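Local coordinates for protein mandelate racemase / muconate lactonizing enzyme (Burkholderia pseudomallei, PDB 2POD) that is of unknown function but belongs to the enolase superfamily, binds a metal ion and may act as a lyase, at residues N18-L23 and C41-Y46; D166-G171 and R209-K214; Y190-S195 and L231-A236. All coordinates share one frame; numbering follows the deposited sequence.

Interaction 1 (N18-L23 and C41-Y46)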
ATOM      1  N   ASN B  18      -5.731 -43.606  12.405  1.00 48.98           N
ATOM      2  CA  ASN B  18      -5.775 -42.336  11.671  1.00 52.25           C
ATOM      3  C   ASN B  18      -6.031 -42.498  10.170  1.00 52.03           C
ATOM      4  O   ASN B  18      -6.402 -41.538   9.488  1.00 53.80           O
ATOM      5  CB  ASN B  18      -4.497 -41.530  11.895  1.00 51.39           C
ATOM      6  CG  ASN B  18      -4.420 -40.922  13.275  1.00 52.71           C
ATOM      7  OD1 ASN B  18      -3.355 -40.909  13.893  1.00 50.28           O
ATOM      8  ND2 ASN B  18      -5.541 -40.393  13.762  1.00 54.02           N
ATOM      9  N   LEU B  19      -5.841 -43.717   9.672  1.00 48.56           N
ATOM     10  CA  LEU B  19      -5.814 -43.994   8.244  1.00 46.62           C
ATOM     11  C   LEU B  19      -7.202 -44.291   7.702  1.00 45.45           C
ATOM     12  O   LEU B  19      -7.989 -45.004   8.327  1.00 45.27           O
ATOM     13  CB  LEU B  19      -4.873 -45.167   7.964  1.00 50.36           C
ATOM     14  CG  LEU B  19      -4.502 -45.630   6.555  1.00 53.21           C
ATOM     15  CD1 LEU B  19      -3.728 -44.572   5.786  1.00 53.30           C
ATOM     16  CD2 LEU B  19      -3.658 -46.873   6.708  1.00 58.50           C
ATOM     17  N   LEU B  20      -7.504 -43.737   6.533  1.00 42.95           N
ATOM     18  CA  LEU B  20      -8.729 -44.085   5.837  1.00 41.92           C
ATOM     19  C   LEU B  20      -8.440 -44.412   4.380  1.00 43.00           C
ATOM     20  O   LEU B  20      -7.842 -43.608   3.674  1.00 50.06           O
ATOM     21  CB  LEU B  20      -9.765 -42.966   5.967  1.00 36.49           C
ATOM     22  CG  LEU B  20     -11.083 -43.093   5.198  1.00 38.16           C
ATOM     23  CD1 LEU B  20     -11.946 -44.197   5.783  1.00 34.22           C
ATOM     24  CD2 LEU B  20     -11.839 -41.772   5.222  1.00 34.10           C
ATOM     25  N   TRP B  21      -8.856 -45.600   3.944  1.00 40.91           N
ATOM     26  CA  TRP B  21      -8.927 -45.912   2.523  1.00 44.67           C
ATOM     27  C   TRP B  21     -10.330 -45.749   1.984  1.00 44.28           C
ATOM     28  O   TRP B  21     -11.301 -45.931   2.709  1.00 45.64           O
ATOM     29  CB  TRP B  21      -8.417 -47.315   2.244  1.00 49.10           C
ATOM     30  CG  TRP B  21      -6.958 -47.447   2.457  1.00 46.30           C
ATOM     31  CD1 TRP B  21      -5.979 -46.687   1.896  1.00 47.63           C
ATOM     32  CD2 TRP B  21      -6.303 -48.398   3.297  1.00 50.11           C
ATOM     33  NE1 TRP B  21      -4.745 -47.106   2.332  1.00 52.53           N
ATOM     34  CE2 TRP B  21      -4.915 -48.157   3.195  1.00 54.72           C
ATOM     35  CE3 TRP B  21      -6.752 -49.433   4.125  1.00 49.15           C
ATOM     36  CZ2 TRP B  21      -3.967 -48.923   3.884  1.00 59.28           C
ATOM     37  CZ3 TRP B  21      -5.808 -50.192   4.816  1.00 55.44           C
ATOM     38  CH2 TRP B  21      -4.432 -49.926   4.695  1.00 51.36           C
ATOM     39  N   VAL B  22     -10.420 -45.358   0.714  1.00 44.37           N
ATOM     40  CA  VAL B  22     -11.694 -45.281   0.000  1.00 44.06           C
ATOM     41  C   VAL B  22     -11.562 -46.010  -1.334  1.00 44.86           C
ATOM     42  O   VAL B  22     -10.548 -45.876  -2.021  1.00 44.55           O
ATOM     43  CB  VAL B  22     -12.149 -43.813  -0.261  1.00 45.16           C
ATOM     44  CG1 VAL B  22     -13.579 -43.782  -0.787  1.00 39.78           C
ATOM     45  CG2 VAL B  22     -12.068 -42.993   1.002  1.00 48.88           C
ATOM     46  N   LEU B  23     -12.585 -46.790  -1.677  1.00 45.85           N
ATOM     47  CA  LEU B  23     -12.642 -47.519  -2.938  1.00 47.57           C
ATOM     48  C   LEU B  23     -13.875 -47.100  -3.713  1.00 47.63           C
ATOM     49  O   LEU B  23     -14.982 -47.130  -3.177  1.00 45.22           O
ATOM     50  CB  LEU B  23     -12.689 -49.029  -2.688  1.00 46.37           C
ATOM     51  CG  LEU B  23     -11.417 -49.720  -2.196  1.00 43.88           C
ATOM     52  CD1 LEU B  23     -11.753 -51.104  -1.669  1.00 41.17           C
ATOM     53  CD2 LEU B  23     -10.377 -49.816  -3.295  1.00 42.57           C
ATOM     54  N   CYS B  41     -12.834 -41.369  11.143  1.00 46.95           N
ATOM     55  CA  CYS B  41     -14.274 -41.544  11.374  1.00 48.48           C
ATOM     56  C   CYS B  41     -15.113 -40.373  10.896  1.00 47.17           C
ATOM     57  O   CYS B  41     -16.238 -40.571  10.459  1.00 50.55           O
ATOM     58  CB  CYS B  41     -14.580 -41.797  12.850  1.00 48.94           C
ATOM     59  SG  CYS B  41     -13.990 -43.370  13.451  1.00 56.09           S
ATOM     60  N   SER B  42     -14.574 -39.159  10.996  1.00 46.73           N
ATOM     61  CA  SER B  42     -15.317 -37.972  10.589  1.00 43.69           C
ATOM     62  C   SER B  42     -15.312 -37.791   9.076  1.00 41.15           C
ATOM     63  O   SER B  42     -16.338 -37.431   8.487  1.00 41.84           O
ATOM     64  CB  SER B  42     -14.833 -36.718  11.322  1.00 41.59           C
ATOM     65  OG  SER B  42     -13.477 -36.426  11.042  1.00 48.20           O
ATOM     66  N   ALA B  43     -14.165 -38.063   8.454  1.00 39.43           N
ATOM     67  CA  ALA B  43     -14.068 -38.122   6.996  1.00 40.75           C
ATOM     68  C   ALA B  43     -14.931 -39.230   6.381  1.00 42.35           C
ATOM     69  O   ALA B  43     -15.621 -38.991   5.382  1.00 50.08           O
ATOM     70  CB  ALA B  43     -12.612 -38.243   6.554  1.00 41.22           C
ATOM     71  N   GLU B  44     -14.912 -40.419   6.988  1.00 40.56           N
ATOM     72  CA  GLU B  44     -15.773 -41.530   6.563  1.00 40.75           C
ATOM     73  C   GLU B  44     -17.256 -41.176   6.678  1.00 39.49           C
ATOM     74  O   GLU B  44     -18.033 -41.406   5.748  1.00 39.97           O
ATOM     75  CB  GLU B  44     -15.459 -42.813   7.356  1.00 46.09           C
ATOM     76  CG  GLU B  44     -16.486 -43.933   7.186  1.00 53.11           C
ATOM     77  CD  GLU B  44     -16.159 -45.178   7.985  1.00 66.38           C
ATOM     78  OE1 GLU B  44     -15.659 -46.158   7.382  1.00 68.55           O
ATOM     79  OE2 GLU B  44     -16.410 -45.180   9.210  1.00 60.16           O
ATOM     80  N   ALA B  45     -17.636 -40.600   7.813  1.00 37.45           N
ATOM     81  CA  ALA B  45     -19.026 -40.243   8.056  1.00 42.44           C
ATOM     82  C   ALA B  45     -19.528 -39.206   7.059  1.00 45.10           C
ATOM     83  O   ALA B  45     -20.671 -39.291   6.611  1.00 46.36           O
ATOM     84  CB  ALA B  45     -19.219 -39.764   9.480  1.00 42.08           C
ATOM     85  N   TYR B  46     -18.661 -38.253   6.705  1.00 48.61           N
ATOM     86  CA  TYR B  46     -18.944 -37.263   5.661  1.00 43.68           C
ATOM     87  C   TYR B  46     -19.171 -37.907   4.285  1.00 42.51           C
ATOM     88  O   TYR B  46     -20.114 -37.540   3.577  1.00 44.15           O
ATOM     89  CB  TYR B  46     -17.819 -36.215   5.570  1.00 44.04           C
ATOM     90  CG  TYR B  46     -17.809 -35.480   4.244  1.00 46.71           C
ATOM     91  CD1 TYR B  46     -16.880 -35.804   3.247  1.00 33.24           C
ATOM     92  CD2 TYR B  46     -18.764 -34.495   3.966  1.00 34.83           C
ATOM     93  CE1 TYR B  46     -16.896 -35.157   2.027  1.00 38.44           C
ATOM     94  CE2 TYR B  46     -18.779 -33.842   2.748  1.00 35.39           C
ATOM     95  CZ  TYR B  46     -17.845 -34.171   1.788  1.00 33.97           C
ATOM     96  OH  TYR B  46     -17.870 -33.524   0.579  1.00 44.63           O
TER

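Interaction 2 (D166-G171 and R209-K214)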
ATOM      1  N   ASP B 166      24.215 -42.145   8.915  1.00 56.78           N
ATOM      2  CA  ASP B 166      23.462 -43.297   8.437  1.00 59.68           C
ATOM      3  C   ASP B 166      22.611 -42.982   7.199  1.00 61.74           C
ATOM      4  O   ASP B 166      22.555 -43.785   6.263  1.00 65.85           O
ATOM      5  CB  ASP B 166      22.601 -43.856   9.580  1.00 60.15           C
ATOM      6  CG  ASP B 166      21.741 -45.028   9.158  1.00 65.17           C
ATOM      7  OD1 ASP B 166      20.587 -45.090   9.629  1.00 65.75           O
ATOM      8  OD2 ASP B 166      22.206 -45.889   8.374  1.00 71.49           O
ATOM      9  N   LEU B 167      21.960 -41.821   7.190  1.00 60.35           N
ATOM     10  CA  LEU B 167      21.179 -41.394   6.026  1.00 59.53           C
ATOM     11  C   LEU B 167      22.049 -41.087   4.814  1.00 60.14           C
ATOM     12  O   LEU B 167      21.674 -41.394   3.682  1.00 59.72           O
ATOM     13  CB  LEU B 167      20.298 -40.191   6.362  1.00 57.05           C
ATOM     14  CG  LEU B 167      19.051 -40.511   7.182  1.00 56.42           C
ATOM     15  CD1 LEU B 167      18.561 -39.282   7.892  1.00 48.53           C
ATOM     16  CD2 LEU B 167      17.947 -41.130   6.334  1.00 59.12           C
ATOM     17  N   LEU B 168      23.212 -40.494   5.068  1.00 62.83           N
ATOM     18  CA  LEU B 168      24.184 -40.190   4.027  1.00 65.55           C
ATOM     19  C   LEU B 168      24.768 -41.441   3.359  1.00 67.98           C
ATOM     20  O   LEU B 168      25.095 -41.412   2.169  1.00 69.53           O
ATOM     21  CB  LEU B 168      25.302 -39.316   4.597  1.00 69.09           C
ATOM     22  CG  LEU B 168      26.141 -38.508   3.604  1.00 68.22           C
ATOM     23  CD1 LEU B 168      25.447 -37.202   3.247  1.00 76.64           C
ATOM     24  CD2 LEU B 168      27.522 -38.251   4.179  1.00 75.22           C
ATOM     25  N   ASP B 169      24.887 -42.528   4.125  1.00 68.68           N
ATOM     26  CA  ASP B 169      25.365 -43.813   3.608  1.00 70.09           C
ATOM     27  C   ASP B 169      24.402 -44.462   2.612  1.00 69.51           C
ATOM     28  O   ASP B 169      24.839 -45.093   1.648  1.00 68.99           O
ATOM     29  CB  ASP B 169      25.657 -44.786   4.755  1.00 74.26           C
ATOM     30  CG  ASP B 169      27.008 -45.478   4.613  1.00 81.25           C
ATOM     31  OD1 ASP B 169      27.334 -45.976   3.511  1.00 79.73           O
ATOM     32  OD2 ASP B 169      27.750 -45.526   5.617  1.00 89.78           O
ATOM     33  N   SER B 170      23.100 -44.306   2.845  1.00 68.05           N
ATOM     34  CA  SER B 170      22.085 -44.772   1.898  1.00 65.88           C
ATOM     35  C   SER B 170      21.846 -43.779   0.757  1.00 66.05           C
ATOM     36  O   SER B 170      21.209 -44.113  -0.247  1.00 67.49           O
ATOM     37  CB  SER B 170      20.775 -45.116   2.614  1.00 66.25           C
ATOM     38  OG  SER B 170      20.360 -44.070   3.472  1.00 72.62           O
ATOM     39  N   GLY B 171      22.369 -42.566   0.912  1.00 63.53           N
ATOM     40  CA  GLY B 171      22.416 -41.597  -0.176  1.00 61.32           C
ATOM     41  C   GLY B 171      21.374 -40.503  -0.051  1.00 61.12           C
ATOM     42  O   GLY B 171      21.208 -39.695  -0.963  1.00 62.36           O
ATOM     43  N   ARG B 209      28.740 -31.048  12.917  1.00 73.96           N
ATOM     44  CA  ARG B 209      30.035 -31.698  13.104  1.00 73.49           C
ATOM     45  C   ARG B 209      30.187 -32.995  12.306  1.00 71.56           C
ATOM     46  O   ARG B 209      31.265 -33.272  11.777  1.00 69.63           O
ATOM     47  CB  ARG B 209      30.308 -31.947  14.589  1.00 75.16           C
ATOM     48  CG  ARG B 209      31.246 -30.939  15.223  1.00 78.93           C
ATOM     49  CD  ARG B 209      30.483 -29.771  15.830  1.00 89.64           C
ATOM     50  NE  ARG B 209      31.366 -28.850  16.543  1.00 98.10           N
ATOM     51  CZ  ARG B 209      31.683 -28.949  17.833  1.00 98.58           C
ATOM     52  NH1 ARG B 209      32.495 -28.057  18.383  1.00 93.20           N
ATOM     53  NH2 ARG B 209      31.192 -29.935  18.577  1.00 99.85           N
ATOM     54  N   ALA B 210      29.107 -33.777  12.218  1.00 70.32           N
ATOM     55  CA  ALA B 210      29.136 -35.082  11.545  1.00 70.04           C
ATOM     56  C   ALA B 210      29.243 -34.985  10.022  1.00 71.87           C
ATOM     57  O   ALA B 210      30.234 -35.434   9.439  1.00 75.23           O
ATOM     58  CB  ALA B 210      27.936 -35.922  11.943  1.00 66.13           C
ATOM     59  N   VAL B 211      28.234 -34.396   9.383  1.00 70.25           N
ATOM     60  CA  VAL B 211      28.160 -34.373   7.920  1.00 69.81           C
ATOM     61  C   VAL B 211      28.394 -32.991   7.297  1.00 70.17           C
ATOM     62  O   VAL B 211      28.882 -32.896   6.167  1.00 71.32           O
ATOM     63  CB  VAL B 211      26.852 -35.014   7.374  1.00 70.14           C
ATOM     64  CG1 VAL B 211      26.884 -36.525   7.530  1.00 71.11           C
ATOM     65  CG2 VAL B 211      25.644 -34.458   8.071  1.00 67.94           C
ATOM     66  N   GLY B 212      28.048 -31.935   8.036  1.00 70.99           N
ATOM     67  CA  GLY B 212      28.326 -30.552   7.638  1.00 69.17           C
ATOM     68  C   GLY B 212      27.593 -30.103   6.387  1.00 68.72           C
ATOM     69  O   GLY B 212      26.359 -30.054   6.360  1.00 68.99           O
ATOM     70  N   ASP B 213      28.374 -29.802   5.349  1.00 66.50           N
ATOM     71  CA  ASP B 213      27.885 -29.350   4.042  1.00 68.60           C
ATOM     72  C   ASP B 213      26.952 -30.322   3.319  1.00 67.31           C
ATOM     73  O   ASP B 213      26.143 -29.901   2.489  1.00 69.08           O
ATOM     74  CB  ASP B 213      29.075 -29.052   3.124  1.00 70.26           C
ATOM     75  CG  ASP B 213      29.472 -27.588   3.132  1.00 80.03           C
ATOM     76  OD1 ASP B 213      28.817 -26.784   3.832  1.00 82.41           O
ATOM     77  OD2 ASP B 213      30.447 -27.243   2.428  1.00 85.90           O
ATOM     78  N   LYS B 214      27.077 -31.612   3.625  1.00 64.44           N
ATOM     79  CA  LYS B 214      26.560 -32.673   2.765  1.00 63.96           C
ATOM     80  C   LYS B 214      25.065 -32.907   2.955  1.00 59.08           C
ATOM     81  O   LYS B 214      24.411 -33.494   2.098  1.00 61.08           O
ATOM     82  CB  LYS B 214      27.342 -33.975   2.987  1.00 65.16           C
ATOM     83  CG  LYS B 214      28.585 -34.115   2.111  1.00 70.52           C
ATOM     84  CD  LYS B 214      29.354 -35.395   2.424  1.00 77.63           C
ATOM     85  CE  LYS B 214      30.638 -35.110   3.199  1.00 83.45           C
ATOM     86  NZ  LYS B 214      30.385 -34.799   4.637  1.00 81.07           N
TER

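Interaction 3 (Y190-S195 and L231-A236)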
ATOM      1  N   TYR B 190       4.005 -19.302  23.525  1.00 45.88           N
ATOM      2  CA  TYR B 190       4.256 -17.876  23.699  1.00 44.89           C
ATOM      3  C   TYR B 190       5.629 -17.574  24.270  1.00 44.29           C
ATOM      4  O   TYR B 190       6.029 -16.413  24.327  1.00 46.10           O
ATOM      5  CB  TYR B 190       3.157 -17.214  24.528  1.00 46.30           C
ATOM      6  CG  TYR B 190       1.825 -17.194  23.821  1.00 44.34           C
ATOM      7  CD1 TYR B 190       0.840 -18.131  24.129  1.00 31.71           C
ATOM      8  CD2 TYR B 190       1.552 -16.245  22.835  1.00 40.81           C
ATOM      9  CE1 TYR B 190      -0.385 -18.123  23.479  1.00 46.52           C
ATOM     10  CE2 TYR B 190       0.323 -16.225  22.178  1.00 42.88           C
ATOM     11  CZ  TYR B 190      -0.634 -17.171  22.501  1.00 51.47           C
ATOM     12  OH  TYR B 190      -1.847 -17.158  21.854  1.00 58.08           O
ATOM     13  N   TYR B 191       6.358 -18.619  24.660  1.00 45.14           N
ATOM     14  CA  TYR B 191       7.625 -18.460  25.375  1.00 48.88           C
ATOM     15  C   TYR B 191       8.554 -19.653  25.188  1.00 51.23           C
ATOM     16  O   TYR B 191       8.148 -20.807  25.353  1.00 52.96           O
ATOM     17  CB  TYR B 191       7.387 -18.188  26.876  1.00 49.36           C
ATOM     18  CG  TYR B 191       8.654 -18.038  27.687  1.00 49.42           C
ATOM     19  CD1 TYR B 191       9.072 -19.043  28.564  1.00 54.65           C
ATOM     20  CD2 TYR B 191       9.442 -16.895  27.573  1.00 55.32           C
ATOM     21  CE1 TYR B 191      10.243 -18.912  29.299  1.00 55.09           C
ATOM     22  CE2 TYR B 191      10.613 -16.753  28.309  1.00 57.15           C
ATOM     23  CZ  TYR B 191      11.006 -17.759  29.169  1.00 56.49           C
ATOM     24  OH  TYR B 191      12.166 -17.608  29.887  1.00 49.93           O
ATOM     25  N   ILE B 192       9.804 -19.356  24.846  1.00 53.61           N
ATOM     26  CA  ILE B 192      10.917 -20.277  25.058  1.00 51.62           C
ATOM     27  C   ILE B 192      12.029 -19.599  25.874  1.00 52.51           C
ATOM     28  O   ILE B 192      12.395 -18.447  25.618  1.00 55.24           O
ATOM     29  CB  ILE B 192      11.426 -20.903  23.710  1.00 53.55           C
ATOM     30  CG1 ILE B 192      12.508 -21.969  23.954  1.00 49.98           C
ATOM     31  CG2 ILE B 192      11.854 -19.821  22.703  1.00 46.49           C
ATOM     32  CD1 ILE B 192      12.619 -23.037  22.870  1.00 48.78           C
ATOM     33  N   SER B 193      12.537 -20.306  26.881  1.00 54.89           N
ATOM     34  CA  SER B 193      13.690 -19.833  27.647  1.00 56.54           C
ATOM     35  C   SER B 193      14.959 -19.942  26.809  1.00 54.63           C
ATOM     36  O   SER B 193      15.036 -20.774  25.903  1.00 52.97           O
ATOM     37  CB  SER B 193      13.824 -20.618  28.961  1.00 59.38           C
ATOM     38  OG  SER B 193      14.642 -21.770  28.809  1.00 63.61           O
ATOM     39  N   LYS B 194      15.943 -19.099  27.118  1.00 57.84           N
ATOM     40  CA  LYS B 194      17.217 -19.044  26.383  1.00 58.25           C
ATOM     41  C   LYS B 194      18.038 -20.331  26.504  1.00 60.27           C
ATOM     42  O   LYS B 194      18.801 -20.673  25.597  1.00 62.64           O
ATOM     43  CB  LYS B 194      18.053 -17.854  26.862  1.00 57.82           C
ATOM     44  CG  LYS B 194      17.977 -16.624  25.958  1.00 63.59           C
ATOM     45  CD  LYS B 194      17.841 -15.337  26.763  1.00 62.51           C
ATOM     46  CE  LYS B 194      19.180 -14.648  26.963  1.00 71.71           C
ATOM     47  NZ  LYS B 194      19.200 -13.886  28.243  1.00 67.73           N
ATOM     48  N   SER B 195      17.868 -21.036  27.621  1.00 59.62           N
ATOM     49  CA  SER B 195      18.582 -22.278  27.878  1.00 58.37           C
ATOM     50  C   SER B 195      17.894 -23.483  27.232  1.00 57.36           C
ATOM     51  O   SER B 195      18.564 -24.396  26.744  1.00 57.68           O
ATOM     52  CB  SER B 195      18.787 -22.485  29.388  1.00 59.47           C
ATOM     53  OG  SER B 195      17.598 -22.909  30.040  1.00 61.39           O
ATOM     54  N   LEU B 231      10.219 -15.869  16.164  1.00 41.66           N
ATOM     55  CA  LEU B 231      11.257 -14.957  15.688  1.00 42.03           C
ATOM     56  C   LEU B 231      12.582 -15.202  16.409  1.00 43.29           C
ATOM     57  O   LEU B 231      13.652 -15.207  15.799  1.00 45.80           O
ATOM     58  CB  LEU B 231      10.814 -13.502  15.893  1.00 41.06           C
ATOM     59  CG  LEU B 231       9.626 -12.953  15.088  1.00 46.41           C
ATOM     60  CD1 LEU B 231       9.286 -11.506  15.497  1.00 28.57           C
ATOM     61  CD2 LEU B 231       9.870 -13.051  13.586  1.00 47.58           C
ATOM     62  N   GLN B 232      12.473 -15.413  17.715  1.00 45.30           N
ATOM     63  CA  GLN B 232      13.587 -15.727  18.600  1.00 43.42           C
ATOM     64  C   GLN B 232      14.282 -17.031  18.220  1.00 43.91           C
ATOM     65  O   GLN B 232      15.511 -17.112  18.252  1.00 42.52           O
ATOM     66  CB  GLN B 232      13.044 -15.835  20.024  1.00 44.00           C
ATOM     67  CG  GLN B 232      13.981 -15.394  21.108  1.00 50.78           C
ATOM     68  CD  GLN B 232      13.535 -15.877  22.476  1.00 53.72           C
ATOM     69  OE1 GLN B 232      14.349 -16.346  23.272  1.00 67.83           O
ATOM     70  NE2 GLN B 232      12.238 -15.766  22.757  1.00 39.12           N
ATOM     71  N   ILE B 233      13.489 -18.042  17.858  1.00 45.44           N
ATOM     72  CA  ILE B 233      14.012 -19.312  17.351  1.00 45.88           C
ATOM     73  C   ILE B 233      14.681 -19.160  15.981  1.00 45.40           C
ATOM     74  O   ILE B 233      15.796 -19.649  15.777  1.00 49.88           O
ATOM     75  CB  ILE B 233      12.921 -20.422  17.328  1.00 46.64           C
ATOM     76  CG1 ILE B 233      12.545 -20.842  18.752  1.00 48.12           C
ATOM     77  CG2 ILE B 233      13.403 -21.638  16.565  1.00 38.47           C
ATOM     78  CD1 ILE B 233      11.126 -21.398  18.885  1.00 51.69           C
ATOM     79  N   ALA B 234      14.009 -18.467  15.060  1.00 46.83           N
ATOM     80  CA  ALA B 234      14.540 -18.202  13.709  1.00 47.69           C
ATOM     81  C   ALA B 234      15.882 -17.469  13.703  1.00 47.47           C
ATOM     82  O   ALA B 234      16.754 -17.792  12.903  1.00 48.95           O
ATOM     83  CB  ALA B 234      13.522 -17.441  12.863  1.00 47.50           C
ATOM     84  N   GLU B 235      16.030 -16.488  14.593  1.00 49.61           N
ATOM     85  CA  GLU B 235      17.301 -15.794  14.806  1.00 54.41           C
ATOM     86  C   GLU B 235      18.420 -16.734  15.291  1.00 54.33           C
ATOM     87  O   GLU B 235      19.563 -16.629  14.835  1.00 53.47           O
ATOM     88  CB  GLU B 235      17.108 -14.610  15.772  1.00 56.99           C
ATOM     89  CG  GLU B 235      18.395 -13.868  16.194  1.00 59.04           C
ATOM     90  CD  GLU B 235      19.020 -13.022  15.083  1.00 68.77           C
ATOM     91  OE1 GLU B 235      18.330 -12.704  14.088  1.00 73.40           O
ATOM     92  OE2 GLU B 235      20.211 -12.664  15.216  1.00 70.55           O
ATOM     93  N   ALA B 236      18.077 -17.655  16.189  1.00 52.51           N
ATOM     94  CA  ALA B 236      19.029 -18.644  16.699  1.00 52.17           C
ATOM     95  C   ALA B 236      19.448 -19.680  15.646  1.00 52.92           C
ATOM     96  O   ALA B 236      20.576 -20.184  15.677  1.00 55.43           O
ATOM     97  CB  ALA B 236      18.470 -19.327  17.937  1.00 48.12           C
TER

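Interaction 1 (N18-L23 and C41-Y46)
Ala43, one turn into helix 40-55, meets Leu20 of strand 19-26 through its methyl group: Ala43 CB lies 3.9 Å from Leu20 CD2. Leu20 CB points to the helix, and with CG anti to the backbone N (chi1 175°) both methyls reach it. At Glu44 the contact shifts to the backbone, with Leu20 CD2 3.8 Å from Glu44 N, while the other methyl, Leu20 CD1, rests 4.1 Å from Glu44 CB. The two side chains cross at about a right angle, and the closest contacts are at the N and CB of the glutamate. This is the helix-on-sheet packing of the N-terminal capping domain of the enolase superfamily, in which helices cover one face of an antiparallel sheet. Leu20 sits on an inner strand of that sheet, between strands 5-13 and 31-37, and also touches Thr10, Arg12 and Thr36. Beyond CB, Glu44 runs on extended, its CG anti to the backbone N (chi1 168°), and brings its buried carboxylate to strand 5-13. There OE1 is hydrogen-bonded to Thr10 OG1 and OE2 forms a salt bridge with Arg12, a pairing that would be expected to favour the ionised acid. Farther along the helix, Ala45 and Tyr46 pack against Ala45 and Ser42 of a second subunit.

Interaction 2 (D166-G171 and R209-K214)
Leu168 reaches out near the C-terminal end of helix 160-170, in the C-terminal barrel domain, and fits its two methyls against the turn between helix 202-210 and strand 216-220. Leu168 CD2 meets Val211 CG1 at 3.8 Å, the two side chains approaching tip to tip. Leu168 CD2 also lies 3.8 Å from Lys214 CD, and Leu168 CD1 rests 3.8 Å from Lys214 CB. The lysine crosses the leucine at about a right angle. A bend in the outer lysine chain (chi3 -106°, chi4 76°) folds the ammonium group back to its own turn, where Lys214 NZ donates to Val211 O at 2.9 Å, in the carbonyl plane and on a lone pair. Gly212, with positive phi, lies within the turn spanned by this bond. On the other side, a Schellman motif with Gly171 as its C-prime residue ends helix 160-170 just beyond Leu168. Val211 also packs on Ala164 and Leu165 of that helix, and Asp213 forms a salt bridge with Lys198 of a third subunit. The contact is made mainly by hydrocarbon, with no hydrogen bond between the two segments: the lysine gives methylenes to Leu168, while a backbone carbonyl holds its charged end.

Interaction 3 (Y190-S195 and L231-A236)
A mixed contact, an isoleucine pair flanked by a glutamine amide, joins the loop leading into helix 194-200 to helix 227-237, on the periphery of the C-terminal barrel domain, and Ile192 carries the loop's share of it. Ile192 CG2 lies 4.1 Å from Ile233 CG1, and the two isoleucines cross at about a right angle. With CG1 anti to the carbonyl carbon (chi1 -70°), the longer branch of Ile233 swings from the helix toward the loop. Its neighbour Gln232 extends across Ile192 at a slant, so that the amide nitrogen Gln232 NE2 comes within 4.1 Å of Ile192 CG2. Gln232 OE1 lies 3.7 Å and Gln232 NE2 3.9 Å from Ile192 O, and no hydrogen bond joins the two segments. Leu197 of helix 194-200 touches both Gln232 and Ile233, while Phe180, Phe221 and Trp225 pack on Ile233 and continue the buried layer. Directly after Ile192, Ser193 occupies the N-cap position of helix 194-200, and its OG accepts a hydrogen bond from Asp196 N. The loop faces a fourth subunit as well: Tyr191 OH is hydrogen-bonded to Asp216 OD2, the Tyr191 ring makes a cation-pi contact with Arg118, and Lys194 NZ is hydrogen-bonded to Met215 O, all of that subunit. Helix 227-237, on which the loop packs, belongs to the helical layer surrounding the parallel strands of the TIM-type barrel found in the enolase superfamily.

Interaction 1 belongs to the N-terminal domain, whereas interactions 2 and 3 both lie in the C-terminal barrel domain, their centres about 27 Å apart and without touching. No secondary-structure element is common to the contacts, although helices 194-200 and 202-210, which serve interactions 3 and 2, follow each other in the chain. All three depend on branched aliphatic side chains and lack a hydrogen bond across the segments. Their polar surroundings differ: interaction 1 is fully buried beside a carboxylate satisfied by the sheet, interaction 2 is partly exposed and edged by a lysine, and interaction 3 is buried, with an amide beside its isoleucines.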